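Local coordinates for fucolectin-related protein (Streptococcus pneumoniae, PDB 2WMF) that probably hydrolyses host blood-group carbohydrate antigens, as the catalytic module of a family 98 glycoside hydrolase, at residues A[330-335]-A[388-393]; A[336-341]-A[375-380]; A[482-487]-A[572-577]; A[523-528]-A[551-556]. All blocks are in the same frame, centred on the assembly; numbering follows the deposited sequence.

Contact 1. Residues A[330-335]-A[388-393]; sequences EVVNRT and SIFPNA
The ring of Phe-390 meets Val-332 and Thr-335 obliquely. One of its faces carries CG2 of its own neighbour Ile-389, 3.5 Å above the ring plane and offset toward the rim. The ring atoms CD1 and CE1 do the touching across the contact. This is a meeting of two helix C-termini, those of 328-334 and 383-389, where each segment leaves its helix for a strand of a small three-stranded parallel sheet. Phe-390 is the first residue past its helix and starts a type I beta turn that ends at Ala-393. Val-332 reaches over with both methyls. Its CG2 lies 4.0 Å from Phe-390 CE1 and 4.2 Å from Ile-389 CG2. Thr-335 turns its methyl to the ring, with CG2 4.1 Å from Phe-390 CD1. Thr-335 OG1 lies beside the backbone N (chi1 -60°), which puts CG2 anti to that N, toward the ring. OG1 of Thr-335 bonds Val-331 O of its own helix at 2.7 Å. Leu-231 of helix 219-231 touches both Val-332 and Phe-390. At the solvent side a water donates to Asn-333 OD1 and, weakly, to Asn-392 OD1. Val-332 CG1 ends 3.3 Å from the carbonyl O of Ile-389.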
loop_
_atom_site.group_PDB
_atom_site.type_symbol
_atom_site.label_atom_id
_atom_site.label_comp_id
_atom_site.label_asym_id
_atom_site.label_seq_id
_atom_site.Cartn_x
_atom_site.Cartn_y
_atom_site.Cartn_z
ATOM N N GLU A 330 -1.689 7.259 18.555
ATOM C CA GLU A 330 -0.457 7.955 18.088
ATOM C C GLU A 330 -0.778 8.910 16.902
ATOM O O GLU A 330 -0.265 10.032 16.838
ATOM C CB GLU A 330 0.631 6.972 17.686
ATOM C CG GLU A 330 1.336 6.249 18.834
ATOM C CD GLU A 330 2.257 5.173 18.255
ATOM O OE1 GLU A 330 3.347 5.633 17.882
ATOM O OE2 GLU A 330 1.869 3.959 18.089
ATOM N N VAL A 331 -1.596 8.428 15.971
ATOM C CA VAL A 331 -2.029 9.270 14.857
ATOM C C VAL A 331 -2.873 10.433 15.347
ATOM O O VAL A 331 -2.596 11.581 14.993
ATOM C CB VAL A 331 -2.679 8.452 13.752
ATOM C CG1 VAL A 331 -3.132 9.343 12.584
ATOM C CG2 VAL A 331 -1.699 7.399 13.244
ATOM N N VAL A 332 -3.853 10.174 16.201
ATOM C CA VAL A 332 -4.626 11.279 16.789
ATOM C C VAL A 332 -3.695 12.310 17.458
ATOM O O VAL A 332 -3.775 13.529 17.219
ATOM C CB VAL A 332 -5.709 10.760 17.769
ATOM C CG1 VAL A 332 -6.252 11.906 18.643
ATOM C CG2 VAL A 332 -6.804 10.047 16.965
ATOM N N ASN A 333 -2.751 11.826 18.250
ATOM C CA ASN A 333 -1.975 12.743 19.081
ATOM C C ASN A 333 -0.967 13.602 18.320
ATOM O O ASN A 333 -0.651 14.714 18.764
ATOM C CB ASN A 333 -1.398 12.024 20.280
ATOM C CG ASN A 333 -2.499 11.742 21.324
ATOM O OD1 ASN A 333 -3.380 12.590 21.515
ATOM N ND2 ASN A 333 -2.490 10.582 21.939
ATOM N N ARG A 334 -0.550 13.159 17.141
ATOM C CA ARG A 334 0.350 13.955 16.294
ATOM C C ARG A 334 -0.406 14.923 15.362
ATOM O O ARG A 334 0.216 15.743 14.672
ATOM C CB ARG A 334 1.245 13.023 15.458
ATOM C CG ARG A 334 0.547 12.509 14.210
ATOM C CD ARG A 334 1.280 11.375 13.569
ATOM N NE ARG A 334 0.599 10.924 12.365
ATOM C CZ ARG A 334 0.976 9.899 11.605
ATOM N NH1 ARG A 334 2.025 9.169 11.932
ATOM N NH2 ARG A 334 0.279 9.645 10.501
ATOM N N THR A 335 -1.737 14.817 15.330
ATOM C CA THR A 335 -2.542 15.588 14.372
ATOM C C THR A 335 -2.790 16.994 14.897
ATOM O O THR A 335 -3.423 17.176 15.928
ATOM C CB THR A 335 -3.868 14.842 14.048
ATOM O OG1 THR A 335 -3.581 13.544 13.471
ATOM C CG2 THR A 335 -4.720 15.626 13.064
ATOM N N SER A 388 -14.184 16.028 20.173
ATOM C CA SER A 388 -14.009 14.929 21.109
ATOM C C SER A 388 -12.849 14.001 20.768
ATOM O O SER A 388 -12.083 13.584 21.648
ATOM C CB SER A 388 -15.304 14.110 21.181
ATOM O OG SER A 388 -15.171 13.094 22.123
ATOM N N ILE A 389 -12.698 13.692 19.477
ATOM C CA ILE A 389 -11.642 12.784 19.024
ATOM C C ILE A 389 -10.265 13.508 19.003
ATOM O O ILE A 389 -9.262 12.923 19.386
ATOM C CB ILE A 389 -11.947 12.255 17.611
ATOM C CG1 ILE A 389 -13.208 11.374 17.605
ATOM C CG2 ILE A 389 -10.788 11.430 17.068
ATOM C CD1 ILE A 389 -13.841 11.184 16.204
ATOM N N PHE A 390 -10.263 14.774 18.564
ATOM C CA PHE A 390 -9.040 15.559 18.307
ATOM C C PHE A 390 -9.146 16.896 19.115
ATOM O O PHE A 390 -9.192 17.999 18.554
ATOM C CB PHE A 390 -8.870 15.932 16.831
ATOM C CG PHE A 390 -8.849 14.774 15.857
ATOM C CD1 PHE A 390 -7.635 14.184 15.501
ATOM C CD2 PHE A 390 -10.019 14.377 15.186
ATOM C CE1 PHE A 390 -7.602 13.142 14.504
ATOM C CE2 PHE A 390 -9.976 13.363 14.193
ATOM C CZ PHE A 390 -8.773 12.760 13.890
ATOM N N PRO A 391 -9.167 16.799 20.454
ATOM C CA PRO A 391 -9.425 18.049 21.189
ATOM C C PRO A 391 -8.404 19.179 20.945
ATOM O O PRO A 391 -8.753 20.367 21.112
ATOM C CB PRO A 391 -9.463 17.595 22.653
ATOM C CG PRO A 391 -8.724 16.286 22.660
ATOM C CD PRO A 391 -9.056 15.637 21.339
ATOM N N ASN A 392 -7.185 18.813 20.541
ATOM C CA ASN A 392 -6.097 19.754 20.319
ATOM C C ASN A 392 -5.887 20.141 18.865
ATOM O O ASN A 392 -5.018 20.982 18.602
ATOM C CB ASN A 392 -4.777 19.217 20.909
ATOM C CG ASN A 392 -4.906 18.871 22.399
ATOM O OD1 ASN A 392 -4.549 17.775 22.827
ATOM N ND2 ASN A 392 -5.478 19.786 23.166
ATOM N N ALA A 393 -6.671 19.592 17.933
ATOM C CA ALA A 393 -6.521 19.927 16.498
ATOM C C ALA A 393 -7.382 21.113 16.063
ATOM O O ALA A 393 -8.520 21.266 16.524
ATOM C CB ALA A 393 -6.866 18.714 15.653
HETATM O O HOH W 1 -2.439 15.291 21.753
#

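Contact 2. Residues A[336-341]-A[375-380]; sequences KAVFWN and PVIHEK
Trp-340 lies along the chain of residues 377-379, and its side chain can be followed outward. CB leaves the strand on the same face as Ile-377, and CG stands anti to the backbone N (chi1 -177°). Trp-340 CD1 comes next, 3.4 Å from Ile-377 O and 4.0 Å from Ile-377 CB. NE1 then reaches His-378 O at the edge of the indole, in its plane. The bond from Trp-340 NE1 to His-378 O is weak, at 3.3 Å and 129°. NE1 also bonds Ile-381 O weakly. The side chain packs as well on Lys-383, Ile-386 and Thr-397. The backbones pair as parallel strands. Phe-339 N donates to Pro-375 O at 2.9 Å, and Phe-339 O accepts from Ile-377 N at 2.8 Å. Asn-341 N closes the pairing on Ile-377 O with a nearly straight bond of 174°. Phe-339 CB meets Val-376 CG2 on the other face. A water accepts from Asn-341 ND2 and Glu-379 N and donates to Glu-379 OE2. That carboxylate also forms a salt bridge with Arg-345, while Asn-341 OD1 accepts from Ile-346 N. Strand 337-340 is central in its three-stranded sheet, between 376-377 and 394-396. Helix 383-389 packs on Val-338, Trp-340 and Ile-377, and helix 219-231 on Pro-375 and Val-376.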
loop_
_atom_site.group_PDB
_atom_site.type_symbol
_atom_site.label_atom_id
_atom_site.label_comp_id
_atom_site.label_asym_id
_atom_site.label_seq_id
_atom_site.Cartn_x
_atom_site.Cartn_y
_atom_site.Cartn_z
ATOM N N LYS A 336 -2.284 17.992 14.176
ATOM C CA LYS A 336 -2.484 19.396 14.556
ATOM C C LYS A 336 -3.683 20.075 13.878
ATOM O O LYS A 336 -4.168 21.113 14.349
ATOM C CB LYS A 336 -1.222 20.209 14.270
ATOM C CG LYS A 336 0.094 19.647 14.831
ATOM C CD LYS A 336 0.081 19.457 16.300
ATOM C CE LYS A 336 1.422 18.834 16.718
ATOM N NZ LYS A 336 1.520 18.680 18.199
ATOM N N ALA A 337 -4.122 19.532 12.751
ATOM C CA ALA A 337 -5.304 20.027 12.044
ATOM C C ALA A 337 -5.956 18.893 11.287
ATOM O O ALA A 337 -5.275 17.947 10.873
ATOM C CB ALA A 337 -4.930 21.145 11.017
ATOM N N VAL A 338 -7.290 18.998 11.127
ATOM C CA VAL A 338 -8.057 18.130 10.242
ATOM C C VAL A 338 -8.880 18.987 9.316
ATOM O O VAL A 338 -9.164 20.162 9.617
ATOM C CB VAL A 338 -9.004 17.144 11.005
ATOM C CG1 VAL A 338 -8.217 16.296 11.952
ATOM C CG2 VAL A 338 -10.157 17.870 11.746
ATOM N N PHE A 339 -9.235 18.423 8.171
ATOM C CA PHE A 339 -10.182 19.065 7.271
ATOM C C PHE A 339 -11.500 18.309 7.386
ATOM O O PHE A 339 -11.563 17.098 7.096
ATOM C CB PHE A 339 -9.701 19.058 5.834
ATOM C CG PHE A 339 -10.630 19.804 4.890
ATOM C CD1 PHE A 339 -10.432 21.154 4.606
ATOM C CD2 PHE A 339 -11.734 19.175 4.353
ATOM C CE1 PHE A 339 -11.293 21.835 3.776
ATOM C CE2 PHE A 339 -12.619 19.854 3.536
ATOM C CZ PHE A 339 -12.395 21.180 3.248
ATOM N N TRP A 340 -12.539 19.032 7.796
ATOM C CA TRP A 340 -13.903 18.507 7.891
ATOM C C TRP A 340 -14.730 18.923 6.688
ATOM O O TRP A 340 -14.775 20.125 6.336
ATOM C CB TRP A 340 -14.591 19.043 9.154
ATOM C CG TRP A 340 -15.974 18.500 9.394
ATOM C CD1 TRP A 340 -16.380 17.209 9.291
ATOM C CD2 TRP A 340 -17.098 19.241 9.862
ATOM N NE1 TRP A 340 -17.711 17.094 9.634
ATOM C CE2 TRP A 340 -18.178 18.335 9.979
ATOM C CE3 TRP A 340 -17.322 20.599 10.124
ATOM C CZ2 TRP A 340 -19.452 18.738 10.386
ATOM C CZ3 TRP A 340 -18.612 21.000 10.533
ATOM C CH2 TRP A 340 -19.652 20.066 10.634
ATOM N N ASN A 341 -15.349 17.919 6.088
ATOM C CA ASN A 341 -16.196 18.074 4.901
ATOM C C ASN A 341 -17.549 18.692 5.210
ATOM O O ASN A 341 -18.392 18.769 4.323
ATOM C CB ASN A 341 -16.467 16.733 4.225
ATOM C CG ASN A 341 -15.459 16.351 3.183
ATOM O OD1 ASN A 341 -14.478 17.057 2.924
ATOM N ND2 ASN A 341 -15.734 15.227 2.538
ATOM N N PRO A 375 -5.746 14.278 7.976
ATOM C CA PRO A 375 -7.059 13.616 7.939
ATOM C C PRO A 375 -8.173 14.497 7.365
ATOM O O PRO A 375 -8.252 15.719 7.671
ATOM C CB PRO A 375 -7.333 13.307 9.427
ATOM C CG PRO A 375 -5.984 13.324 10.088
ATOM C CD PRO A 375 -5.267 14.435 9.366
ATOM N N VAL A 376 -9.002 13.880 6.521
ATOM C CA VAL A 376 -10.259 14.451 6.103
ATOM C C VAL A 376 -11.353 13.698 6.826
ATOM O O VAL A 376 -11.397 12.463 6.769
ATOM C CB VAL A 376 -10.464 14.405 4.557
ATOM C CG1 VAL A 376 -11.940 14.697 4.202
ATOM C CG2 VAL A 376 -9.576 15.401 3.891
ATOM N N ILE A 377 -12.184 14.448 7.550
ATOM C CA ILE A 377 -13.291 13.859 8.286
ATOM C C ILE A 377 -14.596 14.062 7.486
ATOM O O ILE A 377 -14.909 15.153 7.026
ATOM C CB ILE A 377 -13.428 14.477 9.703
ATOM C CG1 ILE A 377 -12.074 14.491 10.459
ATOM C CG2 ILE A 377 -14.517 13.686 10.532
ATOM C CD1 ILE A 377 -11.436 13.091 10.620
ATOM N N HIS A 378 -15.366 12.993 7.371
ATOM C CA HIS A 378 -16.586 12.975 6.557
ATOM C C HIS A 378 -17.685 13.852 7.175
ATOM O O HIS A 378 -17.751 14.045 8.415
ATOM C CB HIS A 378 -17.046 11.528 6.445
ATOM C CG HIS A 378 -18.087 11.299 5.399
ATOM N ND1 HIS A 378 -19.439 11.433 5.652
ATOM C CD2 HIS A 378 -17.970 10.881 4.115
ATOM C CE1 HIS A 378 -20.110 11.131 4.545
ATOM N NE2 HIS A 378 -19.235 10.774 3.599
ATOM N N GLU A 379 -18.564 14.383 6.327
ATOM C CA GLU A 379 -19.645 15.251 6.775
ATOM C C GLU A 379 -20.617 14.626 7.779
ATOM O O GLU A 379 -21.273 15.363 8.519
ATOM C CB GLU A 379 -20.449 15.745 5.556
ATOM C CG GLU A 379 -21.227 14.681 4.843
ATOM C CD GLU A 379 -21.532 15.049 3.403
ATOM O OE1 GLU A 379 -22.667 15.550 3.188
ATOM O OE2 GLU A 379 -20.675 14.833 2.526
ATOM N N LYS A 380 -20.714 13.299 7.778
ATOM C CA LYS A 380 -21.652 12.586 8.651
ATOM C C LYS A 380 -21.170 12.523 10.110
ATOM O O LYS A 380 -21.951 12.183 11.031
ATOM C CB LYS A 380 -21.931 11.195 8.094
ATOM C CG LYS A 380 -22.826 11.202 6.875
ATOM C CD LYS A 380 -24.306 11.536 7.246
ATOM C CE LYS A 380 -25.254 11.596 6.057
ATOM N NZ LYS A 380 -24.901 12.703 5.111
HETATM O O HOH W 2 -18.333 14.010 3.322
#

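Contact 3. Residues A[482-487]-A[572-577]; sequences NNYRTD and NHNGMV
The two segments run antiparallel, with Asn-482 and Met-576 as a non-hydrogen-bonded pair and Asn-483 N bonded to Gly-575 O at 3.2 Å. The amide of Asn-483 lies flat over one face of the His-573 imidazole, the planes 13° apart and ND2 3.3 Å above the ring. Asn-483 CG sits between the backbone N and the carbonyl carbon (chi1 71°), which brings both ends of the amide to the other segment. Asn-483 OD1 accepts from Gly-575 N at 2.8 Å, and Asn-483 ND2 donates to His-573 O at 3.0 Å. The loop after strand 477-482 is thus tied to the crossing where the chain passes from strand 566-573 to strand 576-580, which lie in two different antiparallel sheets. Asn-482 OD1 accepts from Tyr-484 N in an Asx turn. Asn-574 grips the backbone of Arg-485 at both ends of its amide. Asn-574 OD1 takes Arg-485 N on a lone pair at 2.9 Å, and its ND2 gives to Arg-485 O at 3.0 Å, from above that carbonyl plane.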
loop_
_atom_site.group_PDB
_atom_site.type_symbol
_atom_site.label_atom_id
_atom_site.label_comp_id
_atom_site.label_asym_id
_atom_site.label_seq_id
_atom_site.Cartn_x
_atom_site.Cartn_y
_atom_site.Cartn_z
ATOM N N ASN A 482 16.707 0.687 1.157
ATOM C CA ASN A 482 16.377 -0.260 0.110
ATOM C C ASN A 482 16.107 0.496 -1.186
ATOM O O ASN A 482 15.279 1.426 -1.217
ATOM C CB ASN A 482 15.176 -1.142 0.519
ATOM C CG ASN A 482 15.063 -2.418 -0.312
ATOM O OD1 ASN A 482 15.221 -2.367 -1.540
ATOM N ND2 ASN A 482 14.718 -3.564 0.325
ATOM N N ASN A 483 16.827 0.123 -2.246
ATOM C CA ASN A 483 16.611 0.733 -3.540
ATOM C C ASN A 483 16.337 -0.276 -4.658
ATOM O O ASN A 483 16.564 0.020 -5.836
ATOM C CB ASN A 483 17.820 1.638 -3.885
ATOM C CG ASN A 483 19.076 0.839 -4.196
ATOM O OD1 ASN A 483 19.103 -0.399 -4.080
ATOM N ND2 ASN A 483 20.116 1.540 -4.595
ATOM N N TYR A 484 15.801 -1.444 -4.317
ATOM C CA TYR A 484 15.743 -2.565 -5.282
ATOM C C TYR A 484 14.939 -2.151 -6.527
ATOM O O TYR A 484 13.773 -1.720 -6.415
ATOM C CB TYR A 484 15.083 -3.808 -4.663
ATOM C CG TYR A 484 15.260 -5.064 -5.541
ATOM C CD1 TYR A 484 16.514 -5.596 -5.785
ATOM C CD2 TYR A 484 14.175 -5.670 -6.142
ATOM C CE1 TYR A 484 16.688 -6.661 -6.605
ATOM C CE2 TYR A 484 14.339 -6.788 -6.969
ATOM C CZ TYR A 484 15.601 -7.301 -7.170
ATOM O OH TYR A 484 15.799 -8.392 -8.000
ATOM N N ARG A 485 15.567 -2.210 -7.703
ATOM C CA ARG A 485 14.871 -1.960 -8.946
ATOM C C ARG A 485 15.588 -2.770 -10.008
ATOM O O ARG A 485 16.741 -2.481 -10.306
ATOM C CB ARG A 485 14.871 -0.470 -9.321
ATOM C CG ARG A 485 14.068 -0.185 -10.606
ATOM C CD ARG A 485 14.152 1.249 -11.059
ATOM N NE ARG A 485 15.440 1.521 -11.690
ATOM C CZ ARG A 485 16.227 2.547 -11.421
ATOM N NH1 ARG A 485 15.851 3.500 -10.568
ATOM N NH2 ARG A 485 17.413 2.641 -12.044
ATOM N N THR A 486 14.890 -3.726 -10.598
ATOM C CA THR A 486 15.470 -4.519 -11.696
ATOM C C THR A 486 15.407 -3.697 -12.995
ATOM O O THR A 486 14.494 -2.880 -13.168
ATOM C CB THR A 486 14.736 -5.865 -11.877
ATOM O OG1 THR A 486 13.362 -5.619 -12.279
ATOM C CG2 THR A 486 14.827 -6.706 -10.623
ATOM N N ASP A 487 16.342 -3.945 -13.916
ATOM C CA ASP A 487 16.308 -3.346 -15.244
ATOM C C ASP A 487 15.220 -4.046 -16.086
ATOM O O ASP A 487 15.253 -5.275 -16.274
ATOM C CB ASP A 487 17.685 -3.514 -15.896
ATOM C CG ASP A 487 17.768 -2.937 -17.286
ATOM O OD1 ASP A 487 16.859 -2.163 -17.665
ATOM O OD2 ASP A 487 18.771 -3.253 -17.971
ATOM N N ASN A 572 26.903 1.382 -2.279
ATOM C CA ASN A 572 26.515 1.102 -3.686
ATOM C C ASN A 572 25.711 -0.187 -3.683
ATOM O O ASN A 572 26.206 -1.231 -3.243
ATOM C CB ASN A 572 27.760 0.905 -4.542
ATOM C CG ASN A 572 28.842 1.848 -4.166
ATOM O OD1 ASN A 572 29.872 1.440 -3.555
ATOM N ND2 ASN A 572 28.610 3.124 -4.411
ATOM N N HIS A 573 24.453 -0.121 -4.100
ATOM C CA HIS A 573 23.560 -1.249 -3.856
ATOM C C HIS A 573 22.462 -1.345 -4.912
ATOM O O HIS A 573 22.162 -0.369 -5.555
ATOM C CB HIS A 573 23.029 -1.244 -2.411
ATOM C CG HIS A 573 22.119 -0.107 -2.023
ATOM N ND1 HIS A 573 22.485 1.229 -2.013
ATOM C CD2 HIS A 573 20.866 -0.152 -1.502
ATOM C CE1 HIS A 573 21.484 1.942 -1.495
ATOM N NE2 HIS A 573 20.480 1.134 -1.220
ATOM N N ASN A 574 21.898 -2.545 -5.039
ATOM C CA ASN A 574 20.609 -2.727 -5.709
ATOM C C ASN A 574 19.855 -3.728 -4.875
ATOM O O ASN A 574 20.002 -4.928 -5.031
ATOM C CB ASN A 574 20.761 -3.171 -7.158
ATOM C CG ASN A 574 19.443 -3.073 -7.934
ATOM O OD1 ASN A 574 18.401 -2.928 -7.330
ATOM N ND2 ASN A 574 19.502 -3.103 -9.276
ATOM N N GLY A 575 19.129 -3.206 -3.889
ATOM C CA GLY A 575 18.509 -4.058 -2.881
ATOM C C GLY A 575 18.592 -3.437 -1.498
ATOM O O GLY A 575 18.794 -2.212 -1.334
ATOM N N MET A 576 18.411 -4.316 -0.507
ATOM C CA MET A 576 18.369 -3.960 0.908
ATOM C C MET A 576 19.793 -3.890 1.510
ATOM O O MET A 576 20.635 -4.767 1.242
ATOM C CB MET A 576 17.551 -5.017 1.668
ATOM C CG MET A 576 17.242 -4.597 3.111
ATOM S SD MET A 576 16.282 -5.873 3.979
ATOM C CE MET A 576 15.003 -5.168 5.042
ATOM N N VAL A 577 20.008 -2.884 2.372
ATOM C CA VAL A 577 21.204 -2.792 3.222
ATOM C C VAL A 577 20.699 -2.343 4.595
ATOM O O VAL A 577 19.860 -1.440 4.694
ATOM C CB VAL A 577 22.292 -1.806 2.644
ATOM C CG1 VAL A 577 23.514 -1.668 3.570
ATOM C CG2 VAL A 577 22.706 -2.262 1.271
#

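Contact 4. Residues A[523-528]-A[551-556]; sequences PVDNDF and KNHYTY
Phe-528 pushes its ring tip against the backbone of residues 552-554, and this is the close-packed part of the contact. Phe-528 CZ lies 3.5 Å from Asn-552 O, which sits at the ring edge in its plane. CZ is equally near His-553 C. The carbonyl O of His-553 lies over one face of the Phe-528 ring, 3.9 Å above the plane and offset toward the rim. Phe-528 CG is anti to its carbonyl carbon (chi1 -65°), and the ring thereby extends to the turn before strand 554-561. Beside it, the buried His-553 turns the edge of its ring to Asp-525. His-553 ND1 donates weakly to Asp-525 O, at 3.2 Å and 120°. The modelled closeness of the Asp-525 carboxylate to His-553 CE1 is doubtful. Asp-525 OD2 is held by a hydrogen bond with Tyr-484 OH.

The outer side is looser. Asn-526, exposed to solvent, brings its ND2 only to 3.9 Å from His-553 CE1. Thr-555, also exposed, brings its CG2 only to 4.4 Å from Phe-528 CE2. Thr-555 OG1 is hydrogen-bonded to Asn-572 OD1. The contact thus joins the loop that leads from helix 506-517 into strand 529-536 to the start of strand 554-561, an edge strand of its antiparallel sheet within this chain. Strand 566-573 runs between these two strands, and helix 307-322 reaches His-553 through Lys-311.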
loop_
_atom_site.group_PDB
_atom_site.type_symbol
_atom_site.label_atom_id
_atom_site.label_comp_id
_atom_site.label_asym_id
_atom_site.label_seq_id
_atom_site.Cartn_x
_atom_site.Cartn_y
_atom_site.Cartn_z
ATOM N N PRO A 523 16.930 -12.087 -12.616
ATOM C CA PRO A 523 16.622 -10.660 -12.618
ATOM C C PRO A 523 17.847 -9.842 -12.946
ATOM O O PRO A 523 18.936 -10.164 -12.481
ATOM C CB PRO A 523 16.193 -10.388 -11.170
ATOM C CG PRO A 523 16.719 -11.506 -10.404
ATOM C CD PRO A 523 16.722 -12.690 -11.290
ATOM N N VAL A 524 17.664 -8.790 -13.723
ATOM C CA VAL A 524 18.794 -7.966 -14.175
ATOM C C VAL A 524 18.969 -6.876 -13.104
ATOM O O VAL A 524 18.440 -5.770 -13.219
ATOM C CB VAL A 524 18.566 -7.400 -15.586
ATOM C CG1 VAL A 524 19.788 -6.579 -16.005
ATOM C CG2 VAL A 524 18.317 -8.541 -16.596
ATOM N N ASP A 525 19.653 -7.229 -12.010
ATOM C CA ASP A 525 19.712 -6.401 -10.809
ATOM C C ASP A 525 21.132 -6.177 -10.311
ATOM O O ASP A 525 21.340 -5.907 -9.120
ATOM C CB ASP A 525 18.814 -6.992 -9.683
ATOM C CG ASP A 525 19.190 -8.394 -9.269
ATOM O OD1 ASP A 525 20.297 -8.889 -9.615
ATOM O OD2 ASP A 525 18.331 -9.004 -8.578
ATOM N N ASN A 526 22.090 -6.229 -11.249
ATOM C CA ASN A 526 23.505 -6.025 -10.953
ATOM C C ASN A 526 24.008 -4.603 -11.219
ATOM O O ASN A 526 25.196 -4.324 -10.991
ATOM C CB ASN A 526 24.352 -7.092 -11.658
ATOM C CG ASN A 526 24.066 -8.491 -11.104
ATOM O OD1 ASN A 526 23.514 -9.317 -11.791
ATOM N ND2 ASN A 526 24.397 -8.723 -9.861
ATOM N N ASP A 527 23.114 -3.700 -11.621
ATOM C CA ASP A 527 23.478 -2.286 -11.759
ATOM C C ASP A 527 23.261 -1.660 -10.363
ATOM O O ASP A 527 22.127 -1.552 -9.915
ATOM C CB ASP A 527 22.597 -1.542 -12.753
ATOM C CG ASP A 527 22.665 -2.074 -14.196
ATOM O OD1 ASP A 527 23.715 -2.412 -14.686
ATOM O OD2 ASP A 527 21.624 -2.051 -14.878
ATOM N N PHE A 528 24.333 -1.268 -9.702
ATOM C CA PHE A 528 24.238 -0.660 -8.369
ATOM C C PHE A 528 24.085 0.863 -8.508
ATOM O O PHE A 528 24.576 1.482 -9.451
ATOM C CB PHE A 528 25.453 -0.956 -7.504
ATOM C CG PHE A 528 25.649 -2.419 -7.149
ATOM C CD1 PHE A 528 24.723 -3.406 -7.464
ATOM C CD2 PHE A 528 26.784 -2.785 -6.391
ATOM C CE1 PHE A 528 24.956 -4.747 -7.125
ATOM C CE2 PHE A 528 26.992 -4.114 -6.015
ATOM C CZ PHE A 528 26.071 -5.096 -6.363
ATOM N N LYS A 551 22.554 -10.467 -0.316
ATOM C CA LYS A 551 23.810 -11.104 -0.709
ATOM C C LYS A 551 24.213 -10.717 -2.144
ATOM O O LYS A 551 23.386 -10.748 -3.049
ATOM C CB LYS A 551 23.663 -12.618 -0.556
ATOM C CG LYS A 551 24.945 -13.379 -0.832
ATOM C CD LYS A 551 24.732 -14.912 -0.704
ATOM C CE LYS A 551 25.901 -15.695 -1.333
ATOM N NZ LYS A 551 27.233 -15.139 -0.899
ATOM N N ASN A 552 25.482 -10.349 -2.338
ATOM C CA ASN A 552 26.060 -9.954 -3.631
ATOM C C ASN A 552 25.454 -8.713 -4.269
ATOM O O ASN A 552 25.702 -8.426 -5.454
ATOM C CB ASN A 552 26.014 -11.094 -4.674
ATOM C CG ASN A 552 26.699 -12.343 -4.197
ATOM O OD1 ASN A 552 26.159 -13.454 -4.318
ATOM N ND2 ASN A 552 27.903 -12.181 -3.709
ATOM N N HIS A 553 24.697 -7.955 -3.473
ATOM C CA HIS A 553 24.005 -6.774 -3.997
ATOM C C HIS A 553 24.354 -5.462 -3.293
ATOM O O HIS A 553 23.618 -4.468 -3.399
ATOM C CB HIS A 553 22.489 -7.054 -4.054
ATOM C CG HIS A 553 22.139 -8.000 -5.150
ATOM N ND1 HIS A 553 21.663 -7.586 -6.371
ATOM C CD2 HIS A 553 22.340 -9.331 -5.254
ATOM C CE1 HIS A 553 21.542 -8.636 -7.171
ATOM N NE2 HIS A 553 21.924 -9.711 -6.511
ATOM N N TYR A 554 25.511 -5.432 -2.611
ATOM C CA TYR A 554 26.025 -4.163 -2.127
ATOM C C TYR A 554 27.519 -4.148 -1.849
ATOM O O TYR A 554 28.105 -5.170 -1.522
ATOM C CB TYR A 554 25.289 -3.726 -0.848
ATOM C CG TYR A 554 25.652 -4.540 0.389
ATOM C CD1 TYR A 554 26.501 -4.019 1.365
ATOM C CD2 TYR A 554 25.149 -5.831 0.574
ATOM C CE1 TYR A 554 26.839 -4.760 2.490
ATOM C CE2 TYR A 554 25.496 -6.596 1.706
ATOM C CZ TYR A 554 26.355 -6.047 2.647
ATOM O OH TYR A 554 26.698 -6.809 3.788
ATOM N N THR A 555 28.087 -2.966 -2.010
ATOM C CA THR A 555 29.403 -2.626 -1.513
ATOM C C THR A 555 29.345 -1.298 -0.775
ATOM O O THR A 555 28.360 -0.568 -0.844
ATOM C CB THR A 555 30.458 -2.571 -2.633
ATOM O OG1 THR A 555 30.181 -1.493 -3.522
ATOM C CG2 THR A 555 30.496 -3.876 -3.425
ATOM N N TYR A 556 30.385 -0.996 0.004
ATOM C CA TYR A 556 30.428 0.273 0.727
ATOM C C TYR A 556 31.846 0.756 1.016
ATOM O O TYR A 556 32.795 -0.039 1.029
ATOM C CB TYR A 556 29.608 0.203 2.028
ATOM C CG TYR A 556 30.183 -0.720 3.076
ATOM C CD1 TYR A 556 30.981 -0.224 4.099
ATOM C CD2 TYR A 556 29.910 -2.088 3.056
ATOM C CE1 TYR A 556 31.517 -1.070 5.065
ATOM C CE2 TYR A 556 30.449 -2.947 4.018
ATOM C CZ TYR A 556 31.249 -2.426 5.019
ATOM O OH TYR A 556 31.757 -3.272 5.980
#

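The four contacts form two pairs, all within the family 98 C-terminal range. Contact 2 is nested inside contact 1 along the chain. Their centres are 12 Å apart and they touch, with Phe-390 CE2 3.9 Å from Ile-377 CD1. Contact 2 pairs two strands of a small parallel sheet, and contact 1 joins the ends of the helices that lead to strands 337-340 and 394-396. Contacts 3 and 4 come later, with contact 4 nested inside contact 3 and centres 7 Å apart. They share the sheet holding strands 554-561 and 566-573. Centres of contacts 2 and 3 are 38 Å apart, on opposite sides of the chain's centre. Contacts 1 and 2 pack on helix 219-231 and contacts 3 and 4 on helix 307-322, consistent with the C-terminal part touching the barrel region at two places.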